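Local coordinates for protein pyruvate carboxylase n-terminal domain (Aquifex aeolicus, PDB 1ULZ) that serves as the biotin carboxylase subunit of pyruvate carboxylase, a multidomain protein of the ATP-grasp class that is a dimer in this structure, at residues A14-R19 with V298-T303; I334-N339 with P419-I424; I389-T394 with V399-A404. The protein carries 1 engineered substitution. One frame throughout, in Å; residues are numbered along the deposited sequence.

From the N terminus, interaction 1 closes first, and interaction 2 opens after it and encloses interaction 3. Interaction 1 closes a long loop, joining helix 11-24 of the N-terminal biotin carboxylase family region to helix 296-303 of the ATP-grasp region. Interaction 2 brings strand 332-339 together with helix 418-426, both from the C-terminal biotin carboxylase region. Interaction 3 falls wholly between the two halves of interaction 2, where strand 384-392 meets the helix right after it. Strands 332-339 and 384-392 are neighbours in one antiparallel sheet. Met-301 packs on Ile-389 and Trp-391, so interaction 1 also leans on that sheet. Interactions 1 and 3 both reach the second subunit.

Interaction 1: A14-R19 with V298-T303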
loop_
_atom_site.group_PDB
_atom_site.type_symbol
_atom_site.label_atom_id
_atom_site.label_comp_id
_atom_site.label_asym_id
_atom_site.label_seq_id
_atom_site.Cartn_x
_atom_site.Cartn_y
_atom_site.Cartn_z
ATOM N N ALA A 14 -12.384 5.188 12.517
ATOM C CA ALA A 14 -12.483 4.197 13.588
ATOM C C ALA A 14 -11.734 2.933 13.170
ATOM O O ALA A 14 -11.087 2.284 13.989
ATOM C CB ALA A 14 -13.942 3.867 13.892
ATOM N N VAL A 15 -11.828 2.595 11.886
ATOM C CA VAL A 15 -11.145 1.426 11.336
ATOM C C VAL A 15 -9.633 1.645 11.392
ATOM O O VAL A 15 -8.886 0.750 11.774
ATOM C CB VAL A 15 -11.572 1.171 9.869
ATOM C CG1 VAL A 15 -10.669 0.122 9.235
ATOM C CG2 VAL A 15 -13.029 0.708 9.825
ATOM N N ARG A 16 -9.197 2.846 11.017
ATOM C CA ARG A 16 -7.782 3.213 11.042
ATOM C C ARG A 16 -7.216 3.053 12.450
ATOM O O ARG A 16 -6.157 2.467 12.636
ATOM C CB ARG A 16 -7.601 4.666 10.599
ATOM C CG ARG A 16 -6.174 5.209 10.762
ATOM C CD ARG A 16 -5.258 4.729 9.645
ATOM N NE ARG A 16 -3.877 5.185 9.800
ATOM C CZ ARG A 16 -2.985 4.625 10.613
ATOM N NH1 ARG A 16 -3.319 3.579 11.362
ATOM N NH2 ARG A 16 -1.749 5.102 10.669
ATOM N N ILE A 17 -7.933 3.586 13.436
ATOM C CA ILE A 17 -7.502 3.504 14.827
ATOM C C ILE A 17 -7.505 2.057 15.327
ATOM O O ILE A 17 -6.561 1.623 15.988
ATOM C CB ILE A 17 -8.405 4.367 15.745
ATOM C CG1 ILE A 17 -8.334 5.834 15.306
ATOM C CG2 ILE A 17 -7.956 4.232 17.200
ATOM C CD1 ILE A 17 -9.349 6.723 15.971
ATOM N N ILE A 18 -8.560 1.311 15.009
ATOM C CA ILE A 18 -8.644 -0.084 15.433
ATOM C C ILE A 18 -7.480 -0.904 14.869
ATOM O O ILE A 18 -6.905 -1.730 15.572
ATOM C CB ILE A 18 -9.989 -0.731 15.007
ATOM C CG1 ILE A 18 -11.116 -0.226 15.910
ATOM C CG2 ILE A 18 -9.902 -2.249 15.097
ATOM C CD1 ILE A 18 -12.487 -0.710 15.504
ATOM N N ARG A 19 -7.117 -0.668 13.613
ATOM C CA ARG A 19 -6.013 -1.418 13.020
ATOM C C ARG A 19 -4.703 -1.140 13.758
ATOM O O ARG A 19 -3.925 -2.058 14.025
ATOM C CB ARG A 19 -5.845 -1.080 11.532
ATOM C CG ARG A 19 -4.695 -1.847 10.886
ATOM C CD ARG A 19 -4.656 -1.698 9.380
ATOM N NE ARG A 19 -5.890 -2.141 8.745
ATOM C CZ ARG A 19 -6.399 -3.365 8.853
ATOM N NH1 ARG A 19 -5.782 -4.287 9.578
ATOM N NH2 ARG A 19 -7.523 -3.670 8.227
ATOM N N VAL A 298 -1.079 10.833 3.481
ATOM C CA VAL A 298 -0.079 11.261 2.496
ATOM C C VAL A 298 1.263 11.560 3.142
ATOM O O VAL A 298 2.307 11.281 2.560
ATOM C CB VAL A 298 -0.528 12.496 1.662
ATOM C CG1 VAL A 298 -1.685 12.107 0.745
ATOM C CG2 VAL A 298 -0.914 13.652 2.575
ATOM N N SER A 299 1.239 12.127 4.342
ATOM C CA SER A 299 2.479 12.412 5.052
ATOM C C SER A 299 3.138 11.092 5.452
ATOM O O SER A 299 4.359 10.961 5.417
ATOM C CB SER A 299 2.203 13.249 6.299
ATOM O OG SER A 299 1.676 14.514 5.941
ATOM N N GLU A 300 2.326 10.111 5.832
ATOM C CA GLU A 300 2.854 8.807 6.220
ATOM C C GLU A 300 3.564 8.166 5.024
ATOM O O GLU A 300 4.640 7.587 5.171
ATOM C CB GLU A 300 1.726 7.887 6.718
ATOM C CG GLU A 300 1.158 8.271 8.088
ATOM C CD GLU A 300 0.063 7.329 8.586
ATOM O OE1 GLU A 300 -0.252 7.366 9.793
ATOM O OE2 GLU A 300 -0.489 6.555 7.781
ATOM N N MET A 301 2.970 8.297 3.840
ATOM C CA MET A 301 3.541 7.717 2.625
ATOM C C MET A 301 4.917 8.279 2.261
ATOM O O MET A 301 5.799 7.536 1.847
ATOM C CB MET A 301 2.616 7.938 1.425
ATOM C CG MET A 301 1.160 7.567 1.631
ATOM S SD MET A 301 0.903 5.814 1.831
ATOM C CE MET A 301 0.963 5.274 0.116
ATOM N N VAL A 302 5.095 9.590 2.396
ATOM C CA VAL A 302 6.371 10.200 2.036
ATOM C C VAL A 302 7.438 10.231 3.139
ATOM O O VAL A 302 8.598 10.526 2.858
ATOM C CB VAL A 302 6.153 11.626 1.480
ATOM C CG1 VAL A 302 5.265 11.557 0.252
ATOM C CG2 VAL A 302 5.514 12.518 2.534
ATOM N N THR A 303 7.059 9.930 4.379
ATOM C CA THR A 303 8.030 9.905 5.476
ATOM C C THR A 303 8.186 8.493 6.040
ATOM O O THR A 303 9.164 8.193 6.716
ATOM C CB THR A 303 7.626 10.813 6.649
ATOM O OG1 THR A 303 6.427 10.308 7.246
ATOM C CG2 THR A 303 7.423 12.244 6.176
#
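Helix segments 14-19 and 298-303 stay well apart, and even their nearest alpha carbons, Arg-16 CA and Glu-300 CA, are 12.9 Å from each other. Two long side chains bridge this distance. They come from opposite directions and meet in a buried salt bridge. This ion pair ties the N-terminal biotin carboxylase region to the ATP-grasp region, close to the second subunit, whose Phe-363 packs on Glu-300. Arg-16 NH2 donates to Glu-300 OE1 at 2.9 Å, with an angle of 148° at the hydrogen. OE1 receives it on its syn lone pair, and the oxygen lies close to the guanidinium plane. A second, weak bond runs from Arg-16 NH2 to Glu-300 OE2 at 3.5 Å. One nitrogen serves both oxygens, and the planes are 62° apart, so this is not a bidentate, flat pairing. The glutamate reaches over in an extended chain beyond CG, while the arginine bends at chi2 (78°), which brings its NH2 to the carboxylate. Arg-16 NH2 also forms a salt bridge with Asp-306 OD2, while Glu-300 OE2 pairs with Arg-366 and OE1 accepts from Ile-307 N. Two arginines and the Ile-307 N-H around the Glu-300 carboxylate probably favour its ionised form. Helix 11-24 rests on helix 40-44 through Ala-14, Val-15 and Ile-18, and helix 296-303 lies on strands 332-339 and 384-392 through Val-298, Met-301 and Val-302.

Interaction 2: I334-N339 with P419-I424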
loop_
_atom_site.group_PDB
_atom_site.type_symbol
_atom_site.label_atom_id
_atom_site.label_comp_id
_atom_site.label_asym_id
_atom_site.label_seq_id
_atom_site.Cartn_x
_atom_site.Cartn_y
_atom_site.Cartn_z
ATOM N N ILE A 334 -0.600 11.350 -3.126
ATOM C CA ILE A 334 -1.819 12.089 -3.391
ATOM C C ILE A 334 -2.991 11.354 -2.766
ATOM O O ILE A 334 -3.036 10.126 -2.786
ATOM C CB ILE A 334 -2.094 12.202 -4.899
ATOM C CG1 ILE A 334 -0.899 12.845 -5.607
ATOM C CG2 ILE A 334 -3.364 13.005 -5.124
ATOM C CD1 ILE A 334 -0.982 12.794 -7.117
ATOM N N GLU A 335 -3.928 12.103 -2.197
ATOM C CA GLU A 335 -5.119 11.497 -1.611
ATOM C C GLU A 335 -6.374 12.159 -2.162
ATOM O O GLU A 335 -6.500 13.384 -2.152
ATOM C CB GLU A 335 -5.134 11.615 -0.081
ATOM C CG GLU A 335 -6.384 10.986 0.542
ATOM C CD GLU A 335 -6.467 11.164 2.051
ATOM O OE1 GLU A 335 -6.894 12.246 2.504
ATOM O OE2 GLU A 335 -6.100 10.222 2.788
ATOM N N CYS A 336 -7.297 11.333 -2.640
ATOM C CA CYS A 336 -8.558 11.810 -3.182
ATOM C C CYS A 336 -9.696 11.292 -2.320
ATOM O O CYS A 336 -9.734 10.108 -1.967
ATOM C CB CYS A 336 -8.759 11.308 -4.606
ATOM S SG CYS A 336 -7.569 11.915 -5.781
ATOM N N ARG A 337 -10.628 12.175 -1.985
ATOM C CA ARG A 337 -11.760 11.770 -1.178
ATOM C C ARG A 337 -12.891 11.238 -2.055
ATOM O O ARG A 337 -13.425 11.939 -2.908
ATOM C CB ARG A 337 -12.238 12.942 -0.315
ATOM C CG ARG A 337 -11.106 13.539 0.503
ATOM C CD ARG A 337 -11.598 14.251 1.742
ATOM N NE ARG A 337 -10.494 14.870 2.468
ATOM C CZ ARG A 337 -10.630 15.520 3.617
ATOM N NH1 ARG A 337 -11.827 15.636 4.179
ATOM N NH2 ARG A 337 -9.570 16.063 4.200
ATOM N N ILE A 338 -13.217 9.971 -1.847
ATOM C CA ILE A 338 -14.276 9.302 -2.576
ATOM C C ILE A 338 -15.532 9.502 -1.731
ATOM O O ILE A 338 -15.751 8.785 -0.753
ATOM C CB ILE A 338 -13.991 7.790 -2.697
ATOM C CG1 ILE A 338 -12.552 7.559 -3.173
ATOM C CG2 ILE A 338 -14.987 7.141 -3.656
ATOM C CD1 ILE A 338 -12.288 7.980 -4.592
ATOM N N ASN A 339 -16.341 10.488 -2.098
ATOM C CA ASN A 339 -17.564 10.777 -1.355
ATOM C C ASN A 339 -18.810 10.477 -2.166
ATOM O O ASN A 339 -18.820 10.599 -3.391
ATOM C CB ASN A 339 -17.623 12.254 -0.941
ATOM C CG ASN A 339 -16.385 12.710 -0.203
ATOM O OD1 ASN A 339 -15.827 11.967 0.598
ATOM N ND2 ASN A 339 -15.960 13.944 -0.456
ATOM N N PRO A 419 -15.728 10.513 -11.015
ATOM C CA PRO A 419 -15.616 11.103 -12.358
ATOM C C PRO A 419 -14.910 12.457 -12.311
ATOM O O PRO A 419 -14.081 12.774 -13.164
ATOM C CB PRO A 419 -17.073 11.228 -12.803
ATOM C CG PRO A 419 -17.722 10.056 -12.141
ATOM C CD PRO A 419 -17.115 10.092 -10.744
ATOM N N LEU A 420 -15.259 13.251 -11.303
ATOM C CA LEU A 420 -14.680 14.572 -11.096
ATOM C C LEU A 420 -13.176 14.447 -10.886
ATOM O O LEU A 420 -12.386 15.116 -11.553
ATOM C CB LEU A 420 -15.322 15.227 -9.868
ATOM C CG LEU A 420 -14.625 16.470 -9.315
ATOM C CD1 LEU A 420 -14.610 17.550 -10.371
ATOM C CD2 LEU A 420 -15.336 16.950 -8.056
ATOM N N LEU A 421 -12.796 13.578 -9.951
ATOM C CA LEU A 421 -11.392 13.331 -9.624
ATOM C C LEU A 421 -10.590 12.922 -10.861
ATOM O O LEU A 421 -9.495 13.436 -11.094
ATOM C CB LEU A 421 -11.291 12.247 -8.541
ATOM C CG LEU A 421 -11.870 12.673 -7.184
ATOM C CD1 LEU A 421 -11.965 11.493 -6.229
ATOM C CD2 LEU A 421 -10.998 13.766 -6.606
ATOM N N ILE A 422 -11.143 12.007 -11.654
ATOM C CA ILE A 422 -10.470 11.552 -12.868
ATOM C C ILE A 422 -10.178 12.739 -13.792
ATOM O O ILE A 422 -9.075 12.862 -14.316
ATOM C CB ILE A 422 -11.322 10.484 -13.624
ATOM C CG1 ILE A 422 -11.473 9.232 -12.753
ATOM C CG2 ILE A 422 -10.669 10.124 -14.949
ATOM C CD1 ILE A 422 -12.276 8.108 -13.391
ATOM N N ASN A 423 -11.154 13.622 -13.979
ATOM C CA ASN A 423 -10.940 14.782 -14.840
ATOM C C ASN A 423 -9.829 15.694 -14.299
ATOM O O ASN A 423 -9.021 16.226 -15.065
ATOM C CB ASN A 423 -12.231 15.592 -15.013
ATOM C CG ASN A 423 -13.222 14.931 -15.956
ATOM O OD1 ASN A 423 -12.834 14.260 -16.910
ATOM N ND2 ASN A 423 -14.511 15.142 -15.704
ATOM N N ILE A 424 -9.788 15.877 -12.983
ATOM C CA ILE A 424 -8.758 16.717 -12.385
ATOM C C ILE A 424 -7.383 16.138 -12.692
ATOM O O ILE A 424 -6.462 16.869 -13.049
ATOM C CB ILE A 424 -8.931 16.833 -10.845
ATOM C CG1 ILE A 424 -10.242 17.557 -10.521
ATOM C CG2 ILE A 424 -7.760 17.590 -10.238
ATOM C CD1 ILE A 424 -10.511 17.719 -9.039
#
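Leu-421 meets Cys-336 and Ile-338 where a helix packs on an antiparallel sheet in the C-terminal biotin carboxylase region. Helix segment 419-424 runs nearly antiparallel to strand 334-339, with 155° between their directions and 9.5 Å between their axes. Along the helix, just after Pro-419, Leu-420 packs on Leu-237 of strand 235-241, the next strand over. Leu-421 follows and carries the contact. Its CG stands beside the backbone N (chi1 -66°), and both methyls are directed at the strand. CD1 touches Cys-336 CB at 3.6 Å. It also meets Ile-338 CD1 at 3.9 Å, the two side chains meeting at a slant. Leu-406 of helix 395-407 touches both Ile-338 and Leu-421, so apolar groups from two helices and the sheet come together here. The carbonyl of Arg-337 lies beside the leucine as well, with Arg-337 O 3.7 Å from Leu-421 CD1. That oxygen accepts a hydrogen bond from Thr-417 OG1, just before the helix. The other methyl of the leucine keeps to the cysteine, and Leu-421 CD2 sits 4.0 Å from Cys-336 SG.

Interaction 3: I389-T394 with V399-A404; sequences ITWAPT and VERMRA
Trp-391 O is gripped by two nitrogens of Arg-401, which comes at it side-on. NH1 gives the shorter and straighter bond, 2.9 Å from Arg-401 NH1 to Trp-391 O with an angle of 160° at the hydrogen. Arg-401 NE donates to Trp-391 O at 3.2 Å. The oxygen lies in the guanidinium plane for both. Arg-401 CG lies anti to the backbone N (chi1 -179°), and bends at chi2 and chi3 then turn the guanidinium back to the carbonyl. The double grip should hold this group against turning, and its NH2 makes a salt bridge to Glu-23 of the second subunit. The stem of the arginine slides past Thr-390, where Arg-401 CG is 3.7 Å from Thr-390 CB. Met-402 crosses the threonine at about a right angle, with Met-402 CB 3.5 Å from Thr-390 OG1. In this C-terminal biotin carboxylase region the chain reverses tightly, packing the helix back on its own strand, the axes 7.5 Å apart and 145° from each other. Helix 395-407 covers one face of the sheet, and Met-402 reaches Ile-334 and Cys-336 on strand 332-339. Ile-389 points away from it, onto Val-298 and Met-301 of helix 296-303.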
loop_
_atom_site.group_PDB
_atom_site.type_symbol
_atom_site.label_atom_id
_atom_site.label_comp_id
_atom_site.label_asym_id
_atom_site.label_seq_id
_atom_site.Cartn_x
_atom_site.Cartn_y
_atom_site.Cartn_z
ATOM N N ILE A 389 -5.281 6.758 -1.690
ATOM C CA ILE A 389 -3.972 7.397 -1.652
ATOM C C ILE A 389 -2.966 6.647 -2.524
ATOM O O ILE A 389 -2.851 5.424 -2.435
ATOM C CB ILE A 389 -3.420 7.444 -0.205
ATOM C CG1 ILE A 389 -4.447 8.076 0.732
ATOM C CG2 ILE A 389 -2.112 8.229 -0.163
ATOM C CD1 ILE A 389 -5.196 7.079 1.568
ATOM N N THR A 390 -2.245 7.381 -3.368
ATOM C CA THR A 390 -1.241 6.778 -4.240
ATOM C C THR A 390 0.124 7.433 -4.040
ATOM O O THR A 390 0.220 8.649 -3.850
ATOM C CB THR A 390 -1.619 6.903 -5.742
ATOM O OG1 THR A 390 -1.774 8.287 -6.094
ATOM C CG2 THR A 390 -2.910 6.145 -6.033
ATOM N N TRP A 391 1.174 6.620 -4.073
ATOM C CA TRP A 391 2.539 7.118 -3.915
ATOM C C TRP A 391 3.381 6.768 -5.143
ATOM O O TRP A 391 3.196 5.715 -5.746
ATOM C CB TRP A 391 3.202 6.505 -2.676
ATOM C CG TRP A 391 4.631 6.924 -2.531
ATOM C CD1 TRP A 391 5.099 8.013 -1.850
ATOM C CD2 TRP A 391 5.769 6.341 -3.183
ATOM N NE1 TRP A 391 6.451 8.148 -2.046
ATOM C CE2 TRP A 391 6.887 7.137 -2.862
ATOM C CE3 TRP A 391 5.948 5.229 -4.015
ATOM C CZ2 TRP A 391 8.167 6.856 -3.341
ATOM C CZ3 TRP A 391 7.215 4.953 -4.491
ATOM C CH2 TRP A 391 8.309 5.763 -4.154
ATOM N N ALA A 392 4.309 7.652 -5.497
ATOM C CA ALA A 392 5.208 7.446 -6.635
ATOM C C ALA A 392 6.446 8.326 -6.446
ATOM O O ALA A 392 6.407 9.304 -5.705
ATOM C CB ALA A 392 4.497 7.797 -7.949
ATOM N N PRO A 393 7.560 7.990 -7.122
ATOM C CA PRO A 393 8.826 8.730 -7.040
ATOM C C PRO A 393 8.768 10.188 -7.500
ATOM O O PRO A 393 9.485 11.045 -6.978
ATOM C CB PRO A 393 9.770 7.905 -7.917
ATOM C CG PRO A 393 9.205 6.525 -7.824
ATOM C CD PRO A 393 7.726 6.772 -7.934
ATOM N N THR A 394 7.922 10.462 -8.483
ATOM C CA THR A 394 7.794 11.809 -9.022
ATOM C C THR A 394 6.344 12.258 -9.116
ATOM O O THR A 394 5.424 11.440 -9.135
ATOM C CB THR A 394 8.399 11.894 -10.427
ATOM O OG1 THR A 394 7.667 11.031 -11.308
ATOM C CG2 THR A 394 9.856 11.477 -10.405
ATOM N N VAL A 399 0.477 11.284 -10.224
ATOM C CA VAL A 399 -0.761 11.715 -10.861
ATOM C C VAL A 399 -1.333 10.582 -11.712
ATOM O O VAL A 399 -2.518 10.265 -11.626
ATOM C CB VAL A 399 -0.528 12.949 -11.762
ATOM C CG1 VAL A 399 -1.814 13.317 -12.493
ATOM C CG2 VAL A 399 -0.036 14.124 -10.912
ATOM N N GLU A 400 -0.482 9.976 -12.535
ATOM C CA GLU A 400 -0.911 8.880 -13.394
ATOM C C GLU A 400 -1.324 7.658 -12.584
ATOM O O GLU A 400 -2.249 6.945 -12.971
ATOM C CB GLU A 400 0.196 8.516 -14.390
ATOM C CG GLU A 400 0.485 9.627 -15.393
ATOM C CD GLU A 400 -0.768 10.118 -16.114
ATOM O OE1 GLU A 400 -0.921 11.351 -16.270
ATOM O OE2 GLU A 400 -1.601 9.281 -16.531
ATOM N N ARG A 401 -0.651 7.410 -11.461
ATOM C CA ARG A 401 -1.020 6.267 -10.626
ATOM C C ARG A 401 -2.416 6.498 -10.053
ATOM O O ARG A 401 -3.241 5.586 -10.036
ATOM C CB ARG A 401 -0.040 6.067 -9.472
ATOM C CG ARG A 401 -0.373 4.860 -8.593
ATOM C CD ARG A 401 0.637 3.722 -8.809
ATOM N NE ARG A 401 1.881 3.996 -8.114
ATOM C CZ ARG A 401 3.063 3.468 -8.411
ATOM N NH1 ARG A 401 4.116 3.812 -7.685
ATOM N NH2 ARG A 401 3.205 2.620 -9.426
ATOM N N MET A 402 -2.675 7.719 -9.587
ATOM C CA MET A 402 -3.981 8.045 -9.028
ATOM C C MET A 402 -5.083 7.868 -10.075
ATOM O O MET A 402 -6.084 7.208 -9.819
ATOM C CB MET A 402 -3.999 9.479 -8.496
ATOM C CG MET A 402 -5.328 9.899 -7.884
ATOM S SD MET A 402 -5.866 8.801 -6.541
ATOM C CE MET A 402 -5.090 9.546 -5.142
ATOM N N ARG A 403 -4.895 8.451 -11.257
ATOM C CA ARG A 403 -5.900 8.338 -12.314
ATOM C C ARG A 403 -6.194 6.880 -12.675
ATOM O O ARG A 403 -7.352 6.511 -12.874
ATOM C CB ARG A 403 -5.464 9.103 -13.568
ATOM C CG ARG A 403 -6.493 9.033 -14.689
ATOM C CD ARG A 403 -6.282 10.114 -15.732
ATOM N NE ARG A 403 -5.086 9.909 -16.546
ATOM C CZ ARG A 403 -5.033 9.112 -17.609
ATOM N NH1 ARG A 403 -6.110 8.437 -17.993
ATOM N NH2 ARG A 403 -3.904 8.999 -18.299
ATOM N N ALA A 404 -5.145 6.060 -12.744
ATOM C CA ALA A 404 -5.289 4.641 -13.074
ATOM C C ALA A 404 -6.061 3.905 -11.979
ATOM O O ALA A 404 -6.855 3.018 -12.259
ATOM C CB ALA A 404 -3.912 3.997 -13.280
#